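Local coordinates for protein PreproPTTH (Bombyx mori, PDB 5AOQ) that is the precursor of prothoracicotropic hormone, a cystine-knot neurohormone that binds the receptor tyrosine kinase Torso and probably times metamorphosis, at residues Lys21-Leu26 / Pro32-Thr37. The protein carries 1 engineered substitution. Numbering follows the deposited sequence.
Sequences KEIEDL and PRFIET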
loop_
_atom_site.group_PDB
_atom_site.type_symbol
_atom_site.label_atom_id
_atom_site.label_comp_id
_atom_site.label_asym_id
_atom_site.label_seq_id
_atom_site.Cartn_x
_atom_site.Cartn_y
_atom_site.Cartn_z
ATOM N N LYS D 21 3.826 21.413 -8.937
ATOM C CA LYS D 21 3.994 20.110 -8.303
ATOM C C LYS D 21 4.822 20.183 -7.026
ATOM O O LYS D 21 5.753 20.981 -6.912
ATOM C CB LYS D 21 4.648 19.129 -9.277
ATOM C CG LYS D 21 3.694 18.568 -10.314
ATOM C CD LYS D 21 4.393 17.593 -11.240
ATOM C CE LYS D 21 3.446 17.046 -12.298
ATOM N NZ LYS D 21 4.104 16.039 -13.177
ATOM N N GLU D 22 4.465 19.332 -6.071
ATOM C CA GLU D 22 5.161 19.237 -4.796
ATOM C C GLU D 22 5.081 17.800 -4.301
ATOM O O GLU D 22 4.253 17.021 -4.777
ATOM C CB GLU D 22 4.558 20.193 -3.764
ATOM C CG GLU D 22 4.670 21.662 -4.137
ATOM C CD GLU D 22 4.153 22.580 -3.046
ATOM O OE1 GLU D 22 3.590 22.072 -2.054
ATOM O OE2 GLU D 22 4.311 23.812 -3.182
ATOM N N ILE D 23 5.937 17.457 -3.344
ATOM C CA ILE D 23 5.983 16.103 -2.806
ATOM C C ILE D 23 5.531 16.099 -1.353
ATOM O O ILE D 23 5.916 16.967 -0.569
ATOM C CB ILE D 23 7.397 15.498 -2.905
ATOM C CG1 ILE D 23 7.867 15.501 -4.364
ATOM C CG2 ILE D 23 7.411 14.080 -2.329
ATOM C CD1 ILE D 23 9.285 15.009 -4.566
ATOM N N GLU D 24 4.711 15.112 -1.011
ATOM C CA GLU D 24 4.263 14.913 0.360
ATOM C C GLU D 24 4.936 13.666 0.925
ATOM O O GLU D 24 4.792 12.570 0.382
ATOM C CB GLU D 24 2.741 14.788 0.413
ATOM C CG GLU D 24 2.151 14.892 1.809
ATOM C CD GLU D 24 0.638 14.803 1.808
ATOM O OE1 GLU D 24 0.043 14.764 0.709
ATOM O OE2 GLU D 24 0.042 14.773 2.905
ATOM N N ASP D 25 5.679 13.847 2.013
ATOM C CA ASP D 25 6.489 12.776 2.585
ATOM C C ASP D 25 5.666 11.731 3.333
ATOM O O ASP D 25 5.854 10.532 3.136
ATOM C CB ASP D 25 7.539 13.362 3.529
ATOM C CG ASP D 25 8.623 12.364 3.884
ATOM O OD1 ASP D 25 8.422 11.580 4.835
ATOM O OD2 ASP D 25 9.675 12.360 3.210
ATOM N N LEU D 26 4.779 12.191 4.212
ATOM C CA LEU D 26 3.934 11.305 5.015
ATOM C C LEU D 26 4.753 10.338 5.869
ATOM O O LEU D 26 4.217 9.363 6.399
ATOM C CB LEU D 26 2.977 10.507 4.121
ATOM C CG LEU D 26 1.917 11.295 3.353
ATOM C CD1 LEU D 26 1.170 10.375 2.405
ATOM C CD2 LEU D 26 0.951 11.968 4.315
ATOM N N PRO D 32 2.768 4.005 0.724
ATOM C CA PRO D 32 3.105 5.003 -0.293
ATOM C C PRO D 32 3.751 6.216 0.363
ATOM O O PRO D 32 3.044 7.129 0.789
ATOM C CB PRO D 32 1.749 5.349 -0.905
ATOM C CG PRO D 32 0.795 5.171 0.219
ATOM C CD PRO D 32 1.327 4.018 1.036
ATOM N N ARG D 33 5.075 6.218 0.466
ATOM C CA ARG D 33 5.772 7.284 1.171
ATOM C C ARG D 33 5.612 8.605 0.429
ATOM O O ARG D 33 4.852 9.475 0.851
ATOM C CB ARG D 33 7.255 6.947 1.335
ATOM C CG ARG D 33 8.044 7.999 2.098
ATOM C CD ARG D 33 9.471 7.554 2.354
ATOM N NE ARG D 33 10.236 8.565 3.079
ATOM C CZ ARG D 33 11.471 8.386 3.537
ATOM N NH1 ARG D 33 12.095 7.230 3.349
ATOM N NH2 ARG D 33 12.086 9.366 4.185
ATOM N N PHE D 34 6.314 8.742 -0.688
ATOM C CA PHE D 34 6.282 9.978 -1.454
ATOM C C PHE D 34 4.989 10.102 -2.253
ATOM O O PHE D 34 4.678 9.245 -3.081
ATOM C CB PHE D 34 7.482 10.046 -2.396
ATOM C CG PHE D 34 8.805 9.921 -1.702
ATOM C CD1 PHE D 34 9.397 11.025 -1.111
ATOM C CD2 PHE D 34 9.454 8.700 -1.632
ATOM C CE1 PHE D 34 10.615 10.916 -0.472
ATOM C CE2 PHE D 34 10.673 8.584 -0.993
ATOM C CZ PHE D 34 11.253 9.693 -0.411
ATOM N N ILE D 35 4.241 11.171 -1.994
ATOM C CA ILE D 35 2.993 11.439 -2.704
ATOM C C ILE D 35 3.139 12.659 -3.607
ATOM O O ILE D 35 3.736 13.663 -3.220
ATOM C CB ILE D 35 1.816 11.657 -1.715
ATOM C CG1 ILE D 35 1.087 10.344 -1.438
ATOM C CG2 ILE D 35 0.803 12.672 -2.250
ATOM C CD1 ILE D 35 1.986 9.195 -1.048
ATOM N N GLU D 36 2.584 12.556 -4.811
ATOM C CA GLU D 36 2.610 13.650 -5.775
ATOM C C GLU D 36 1.433 14.595 -5.548
ATOM O O GLU D 36 0.277 14.172 -5.572
ATOM C CB GLU D 36 2.585 13.097 -7.203
ATOM C CG GLU D 36 2.609 14.161 -8.290
ATOM C CD GLU D 36 2.642 13.566 -9.685
ATOM O OE1 GLU D 36 2.933 12.359 -9.814
ATOM O OE2 GLU D 36 2.374 14.305 -10.654
ATOM N N THR D 37 1.737 15.872 -5.326
ATOM C CA THR D 37 0.712 16.886 -5.085
ATOM C C THR D 37 0.819 18.024 -6.097
ATOM O O THR D 37 1.855 18.677 -6.192
ATOM C CB THR D 37 0.824 17.466 -3.659
ATOM O OG1 THR D 37 0.741 16.405 -2.700
ATOM C CG2 THR D 37 -0.285 18.477 -3.390
#
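D25 and R33 both carry CG anti to the backbone N (chi1 -166° and -178°), and the arginine then runs extended to NE, which lays the two side chains alongside each other. They meet near the turn of a beta hairpin, strands 20-24 and 35-39 of the mature cystine-knot hormone. The salt bridge is long, D25 OD2 to R33 NE 3.8 Å; OD2 lies at the guanidinium's edge, near its plane, while the carboxylate plane is turned 80° from it. F34 CZ lies 3.8 Å above one guanidinium face, offset toward its rim, and R33 CG sits over the rim of one F34 ring face. An alanine here would probably leave D25 without this positive charge and uncover that part of the ring face. The pairing illustrates how a hairpin divides its faces. E24 and I35 form a hydrogen-bonded antiparallel pair, with E24 N to I35 O and I35 N to E24 O both 2.8 Å. Beside this pair L26 CD1 touches I35 CD1 at 3.7 Å, and the two side chains pack on strand 55-65, L26 on I63 and I35 on I61, while the E24 carboxylate bonds H90. I23, on the face opposite E24 and I35, packs on A192 of the Torso chain, and H202 of that chain stacks on the F34 ring. Farther along, K21 NZ makes a salt bridge to E36 OE2 at 3.5 Å, and the same oxygen has a second salt bridge to R38. Between the charged ends, I23 CG2 meets the edge of the F34 ring, 3.8 Å from its CD1.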